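Local coordinates for methylmalonyl-CoA epimerase, mitochondrial (Homo sapiens, PDB 3RMU), which catalyses the interconversion of (R)- and (S)-methylmalonyl-CoA in propionyl-CoA metabolism, using a bound divalent metal ion, here cobalt, at residues Leu6-Ile11 / Gly110-Pro115; Met78-Ile83 / Val116-Pro121. One frame throughout, in Å; residues are numbered along the deposited sequence.

Overall arrangement
Interactions 1 and 2 approach one cobalt site from two neighbouring strands, with centres about 9 Å apart. Residues 6-11 and 78-83 are paired in the sheet: Ala10 O lies 2.8 Å from His79 N, and Asn7 N lies 2.8 Å from Cys82 O, both probable hydrogen bonds. Each strand sends one histidine to the metal, His8 in interaction 1 and His80 in interaction 2, and Glu130 and three waters complete six ligands. The second segments each add an aromatic residue beside a metal-binding histidine, His112 from the 110-115 loop and Phe118 from strand 115-119. Both contacts also reach the second subunit, where Val9 and Met78 each pack on their counterparts.

Interaction 1 of 2, residues Leu6-Ile11 / Gly110-Pro115; sequences LNHVAI and GAHGKP. With CO (cobalt (II) ion), chain E.
Beside the cobalt site of the sheet, Asn7 and His8 of one strand meet His112, carried on the loop that begins with the type I beta turn from Gly110 to Gly113. His8 binds the metal: its NE2 is 2.0 Å from the cobalt, which His80, Glu130 and three waters also hold. Its first torsion (chi1 57°) places CG between the backbone N and the carbonyl carbon, lifting the imidazole off the strand toward the ion. The other ring nitrogen, ND1, gives a hydrogen bond of 2.7 Å to Asn7 OD1, fairly straight at 166° and almost in the ring plane. Asn7 and His8 form a classic beta bulge, both facing Cys82 on strand 77-85, which is consistent with two successive side chains turning to the same side. The amide is gripped at its other end too, ND2 bonding to Glu84.

The ring of His112 reaches in from the opposite direction to Asn7, with CE1 leading. This carbon lies 3.3 Å from Asn7 OD1 and 3.4 Å from His8 CE1. The two imidazoles meet obliquely, their planes 82° apart and their centroids separated by 5.2 Å. On the two sides of that carbon, ND1 and NE2 are hydrogen-bonded to Glu132 and Glu55, which hold the ring's rotation.

Imidazole suits this place because it can bond through both nitrogens while presenting the carbon between them, CE1, to its neighbours. Asn7, as second-shell acceptor for ND1, orients His8 with NE2 on the metal, and Glu55 and Glu132 hold His112 so that its CE1 corner sits against Asn7 OD1 and the His8 ring.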
loop_
_atom_site.group_PDB
_atom_site.type_symbol
_atom_site.label_atom_id
_atom_site.label_comp_id
_atom_site.label_asym_id
_atom_site.label_seq_id
_atom_site.Cartn_x
_atom_site.Cartn_y
_atom_site.Cartn_z
ATOM N N LEU A 6 4.332 -4.507 -8.844
ATOM C CA LEU A 6 3.711 -4.658 -7.542
ATOM C C LEU A 6 2.720 -5.800 -7.643
ATOM O O LEU A 6 1.732 -5.712 -8.342
ATOM C CB LEU A 6 3.017 -3.374 -7.090
ATOM C CG LEU A 6 2.356 -3.473 -5.707
ATOM C CD1 LEU A 6 3.419 -3.166 -4.731
ATOM C CD2 LEU A 6 1.192 -2.492 -5.612
ATOM N N ASN A 7 3.017 -6.889 -6.956
ATOM C CA ASN A 7 2.158 -8.057 -6.873
ATOM C C ASN A 7 0.929 -7.797 -5.970
ATOM O O ASN A 7 -0.182 -8.048 -6.370
ATOM C CB ASN A 7 2.985 -9.251 -6.418
ATOM C CG ASN A 7 2.187 -10.500 -6.318
ATOM O OD1 ASN A 7 1.406 -10.698 -5.384
ATOM N ND2 ASN A 7 2.376 -11.380 -7.298
ATOM N N HIS A 8 1.119 -7.256 -4.776
ATOM C CA HIS A 8 -0.009 -6.922 -3.915
ATOM C C HIS A 8 0.338 -5.849 -2.913
ATOM O O HIS A 8 1.533 -5.621 -2.627
ATOM C CB HIS A 8 -0.569 -8.174 -3.165
ATOM C CG HIS A 8 0.413 -8.940 -2.308
ATOM N ND1 HIS A 8 1.117 -10.023 -2.779
ATOM C CD2 HIS A 8 0.662 -8.896 -0.962
ATOM C CE1 HIS A 8 1.832 -10.550 -1.791
ATOM N NE2 HIS A 8 1.588 -9.868 -0.678
ATOM N N VAL A 9 -0.708 -5.195 -2.414
ATOM C CA VAL A 9 -0.624 -4.386 -1.207
ATOM C C VAL A 9 -1.385 -5.195 -0.195
ATOM O O VAL A 9 -2.504 -5.606 -0.480
ATOM C CB VAL A 9 -1.228 -2.991 -1.373
ATOM C CG1 VAL A 9 -1.259 -2.273 -0.021
ATOM C CG2 VAL A 9 -0.403 -2.205 -2.300
ATOM N N ALA A 10 -0.798 -5.463 0.971
ATOM C CA ALA A 10 -1.445 -6.292 2.015
ATOM C C ALA A 10 -2.022 -5.346 3.078
ATOM O O ALA A 10 -1.320 -4.471 3.565
ATOM C CB ALA A 10 -0.430 -7.194 2.758
ATOM N N ILE A 11 -3.283 -5.554 3.404
ATOM C CA ILE A 11 -3.992 -4.781 4.451
ATOM C C ILE A 11 -4.443 -5.743 5.523
ATOM O O ILE A 11 -5.131 -6.718 5.213
ATOM C CB ILE A 11 -5.271 -4.048 3.887
ATOM C CG1 ILE A 11 -4.996 -3.259 2.611
ATOM C CG2 ILE A 11 -5.938 -3.171 5.005
ATOM C CD1 ILE A 11 -3.948 -2.246 2.659
ATOM N N GLY A 110 6.267 -18.374 0.450
ATOM C CA GLY A 110 5.071 -17.575 0.812
ATOM C C GLY A 110 3.751 -18.189 0.355
ATOM O O GLY A 110 3.723 -19.297 -0.198
ATOM N N ALA A 111 2.640 -17.462 0.553
ATOM C CA ALA A 111 1.292 -18.051 0.331
ATOM C C ALA A 111 1.012 -18.397 -1.127
ATOM O O ALA A 111 0.129 -19.226 -1.419
ATOM C CB ALA A 111 0.221 -17.153 0.844
ATOM N N HIS A 112 1.774 -17.789 -2.043
ATOM C CA HIS A 112 1.579 -18.041 -3.467
ATOM C C HIS A 112 2.356 -19.272 -3.941
ATOM O O HIS A 112 2.314 -19.636 -5.123
ATOM C CB HIS A 112 1.974 -16.809 -4.284
ATOM C CG HIS A 112 1.334 -15.530 -3.815
ATOM N ND1 HIS A 112 1.921 -14.300 -4.008
ATOM C CD2 HIS A 112 0.178 -15.295 -3.149
ATOM C CE1 HIS A 112 1.146 -13.359 -3.500
ATOM N NE2 HIS A 112 0.088 -13.934 -2.961
ATOM N N GLY A 113 3.048 -19.923 -3.014
ATOM C CA GLY A 113 3.849 -21.105 -3.340
ATOM C C GLY A 113 5.199 -20.736 -3.930
ATOM O O GLY A 113 5.887 -21.610 -4.458
ATOM N N LYS A 114 5.585 -19.452 -3.830
ATOM C CA LYS A 114 6.849 -18.940 -4.411
ATOM C C LYS A 114 7.810 -18.504 -3.306
ATOM O O LYS A 114 7.365 -18.126 -2.231
ATOM C CB LYS A 114 6.557 -17.738 -5.302
ATOM C CG LYS A 114 5.780 -18.065 -6.574
ATOM C CD LYS A 114 6.731 -18.434 -7.694
ATOM C CE LYS A 114 5.988 -18.755 -8.979
ATOM N NZ LYS A 114 5.040 -17.659 -9.339
ATOM N N PRO A 115 9.135 -18.575 -3.554
ATOM C CA PRO A 115 10.052 -18.107 -2.503
ATOM C C PRO A 115 9.893 -16.594 -2.271
ATOM O O PRO A 115 9.649 -15.874 -3.240
ATOM C CB PRO A 115 11.451 -18.443 -3.046
ATOM C CG PRO A 115 11.284 -18.898 -4.456
ATOM C CD PRO A 115 9.830 -19.071 -4.757
HETATM CO CO CO E . 2.294 -10.600 1.051
HETATM O O HOH W 1 2.615 -12.368 2.527
HETATM O O HOH W 2 1.747 -12.830 0.495
HETATM O O HOH W 3 0.122 -10.903 1.847
#

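Interaction 2 of 2, residues Met78-Ile83 / Val116-Pro121; sequences MHHICI and VIFLHP. With CO (cobalt (II) ion), chain E.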
loop_
_atom_site.group_PDB
_atom_site.type_symbol
_atom_site.label_atom_id
_atom_site.label_comp_id
_atom_site.label_asym_id
_atom_site.label_seq_id
_atom_site.Cartn_x
_atom_site.Cartn_y
_atom_site.Cartn_z
ATOM N N MET A 78 -2.447 -0.828 6.464
ATOM C CA MET A 78 -1.550 -1.308 5.438
ATOM C C MET A 78 -0.393 -2.006 6.158
ATOM O O MET A 78 0.226 -1.442 7.063
ATOM C CB MET A 78 -1.067 -0.140 4.538
ATOM C CG MET A 78 -2.265 0.655 3.876
ATOM S SD MET A 78 -1.913 2.298 3.174
ATOM C CE MET A 78 -0.918 1.700 1.791
ATOM N N HIS A 79 -0.156 -3.248 5.791
ATOM C CA HIS A 79 0.819 -4.083 6.482
ATOM C C HIS A 79 2.108 -4.233 5.643
ATOM O O HIS A 79 3.200 -4.115 6.189
ATOM C CB HIS A 79 0.227 -5.446 6.822
ATOM C CG HIS A 79 1.158 -6.309 7.600
ATOM N ND1 HIS A 79 1.935 -7.285 7.025
ATOM C CD2 HIS A 79 1.435 -6.339 8.928
ATOM C CE1 HIS A 79 2.688 -7.849 7.949
ATOM N NE2 HIS A 79 2.398 -7.296 9.115
ATOM N N HIS A 80 2.015 -4.539 4.342
ATOM C CA HIS A 80 3.235 -4.639 3.512
ATOM C C HIS A 80 2.918 -4.390 2.046
ATOM O O HIS A 80 1.757 -4.424 1.656
ATOM C CB HIS A 80 4.009 -5.978 3.687
ATOM C CG HIS A 80 3.302 -7.234 3.238
ATOM N ND1 HIS A 80 2.533 -7.996 4.090
ATOM C CD2 HIS A 80 3.318 -7.908 2.050
ATOM C CE1 HIS A 80 2.088 -9.062 3.446
ATOM N NE2 HIS A 80 2.549 -9.043 2.207
ATOM N N ILE A 81 3.953 -4.174 1.249
ATOM C CA ILE A 81 3.822 -4.221 -0.215
ATOM C C ILE A 81 4.652 -5.381 -0.719
ATOM O O ILE A 81 5.702 -5.704 -0.146
ATOM C CB ILE A 81 4.252 -2.904 -0.851
ATOM C CG1 ILE A 81 5.688 -2.500 -0.435
ATOM C CG2 ILE A 81 3.259 -1.774 -0.443
ATOM C CD1 ILE A 81 6.247 -1.271 -1.213
ATOM N N CYS A 82 4.218 -6.015 -1.797
ATOM C CA CYS A 82 4.958 -7.103 -2.328
ATOM C C CYS A 82 5.360 -6.786 -3.751
ATOM O O CYS A 82 4.509 -6.532 -4.602
ATOM C CB CYS A 82 4.174 -8.404 -2.277
ATOM S SG CYS A 82 5.001 -9.769 -3.118
ATOM N N ILE A 83 6.665 -6.779 -3.985
ATOM C CA ILE A 83 7.214 -6.499 -5.309
ATOM C C ILE A 83 7.917 -7.740 -5.887
ATOM O O ILE A 83 8.662 -8.467 -5.200
ATOM C CB ILE A 83 8.177 -5.265 -5.280
ATOM C CG1 ILE A 83 7.538 -4.065 -4.590
ATOM C CG2 ILE A 83 8.650 -4.856 -6.721
ATOM C CD1 ILE A 83 8.485 -2.863 -4.449
ATOM N N VAL A 116 9.980 -16.143 -1.010
ATOM C CA VAL A 116 9.919 -14.714 -0.674
ATOM C C VAL A 116 10.925 -14.356 0.386
ATOM O O VAL A 116 11.373 -15.206 1.132
ATOM C CB VAL A 116 8.520 -14.280 -0.069
ATOM C CG1 VAL A 116 7.377 -14.566 -1.061
ATOM C CG2 VAL A 116 8.294 -15.014 1.243
ATOM N N ILE A 117 11.252 -13.074 0.443
ATOM C CA ILE A 117 12.043 -12.485 1.527
ATOM C C ILE A 117 11.413 -11.146 1.933
ATOM O O ILE A 117 10.740 -10.483 1.116
ATOM C CB ILE A 117 13.519 -12.293 1.098
ATOM C CG1 ILE A 117 14.393 -11.813 2.272
ATOM C CG2 ILE A 117 13.657 -11.323 -0.087
ATOM C CD1 ILE A 117 15.789 -12.454 2.335
ATOM N N PHE A 118 11.598 -10.747 3.183
ATOM C CA PHE A 118 11.076 -9.472 3.642
ATOM C C PHE A 118 12.232 -8.522 3.999
ATOM O O PHE A 118 13.256 -8.945 4.553
ATOM C CB PHE A 118 10.143 -9.681 4.848
ATOM C CG PHE A 118 8.790 -10.270 4.484
ATOM C CD1 PHE A 118 7.686 -9.443 4.284
ATOM C CD2 PHE A 118 8.625 -11.646 4.345
ATOM C CE1 PHE A 118 6.414 -9.981 3.977
ATOM C CE2 PHE A 118 7.363 -12.197 4.012
ATOM C CZ PHE A 118 6.263 -11.353 3.829
ATOM N N LEU A 119 12.077 -7.251 3.642
ATOM C CA LEU A 119 12.954 -6.159 4.101
ATOM C C LEU A 119 12.153 -5.248 5.016
ATOM O O LEU A 119 11.092 -4.736 4.648
ATOM C CB LEU A 119 13.452 -5.299 2.933
ATOM C CG LEU A 119 14.250 -5.939 1.789
ATOM C CD1 LEU A 119 13.670 -7.231 1.359
ATOM C CD2 LEU A 119 14.263 -5.003 0.605
ATOM N N HIS A 120 12.672 -5.007 6.201
ATOM C CA HIS A 120 11.971 -4.152 7.149
ATOM C C HIS A 120 12.249 -2.665 6.864
ATOM O O HIS A 120 13.058 -2.329 5.981
ATOM C CB HIS A 120 12.294 -4.618 8.567
ATOM C CG HIS A 120 11.837 -6.023 8.823
ATOM N ND1 HIS A 120 12.356 -7.106 8.142
ATOM C CD2 HIS A 120 10.877 -6.520 9.640
ATOM C CE1 HIS A 120 11.750 -8.210 8.542
ATOM N NE2 HIS A 120 10.848 -7.882 9.451
ATOM N N PRO A 121 11.519 -1.765 7.539
ATOM C CA PRO A 121 11.726 -0.328 7.310
ATOM C C PRO A 121 13.020 0.237 7.924
ATOM O O PRO A 121 12.992 1.327 8.481
ATOM C CB PRO A 121 10.489 0.322 7.978
ATOM C CG PRO A 121 9.559 -0.822 8.334
ATOM C CD PRO A 121 10.407 -2.027 8.474
HETATM CO CO CO E . 2.294 -10.600 1.051
HETATM O O HOH W 1 2.615 -12.368 2.527
HETATM O O HOH W 2 1.747 -12.830 0.495
HETATM O O HOH W 3 0.122 -10.903 1.847
#
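Phe118 turns the edge of its ring against the face of His80, an edge-to-face aromatic pair whose planes stand 82° apart. The leading atom is Phe118 CE1, poised over the middle of the imidazole and 4.2 Å from His80 CD2. The centroids are 5.5 Å apart, and CE1 is the phenyl atom nearest the imidazole face. Phenylalanine suits the position because it is long enough to bridge a gap: strand 129-133 runs between strands 77-85 and 115-119, so no backbone bond joins the two segments. The phenyl ring also lies against Glu130 on that intervening strand.

His80 is held at both of its nitrogens. With chi1 at 65°, the ring of His80 stands off the strand and carries NE2 to within 2.0 Å of the cobalt. ND1 donates to ND1 of His79 across 3.1 Å, in an essentially straight bond (179°) lying in the plane of the His80 ring and close to that of His79. That the two neighbouring rings lie on the same side probably follows from the classic beta bulge of His79 and His80 opposite Ala10. The ring of His79 is itself met by Phe69, edge to face.

The metal at NE2 and the bond at ND1 hold the imidazole against tilting and against rotation about chi2, while the Phe118 edge rests on one face. A histidine on each of two adjacent strands, with a glutamate on a third, makes a two-histidine, one-glutamate metal site of the kind found in several enzymes of the vicinal oxygen chelate superfamily, to which this protein belongs.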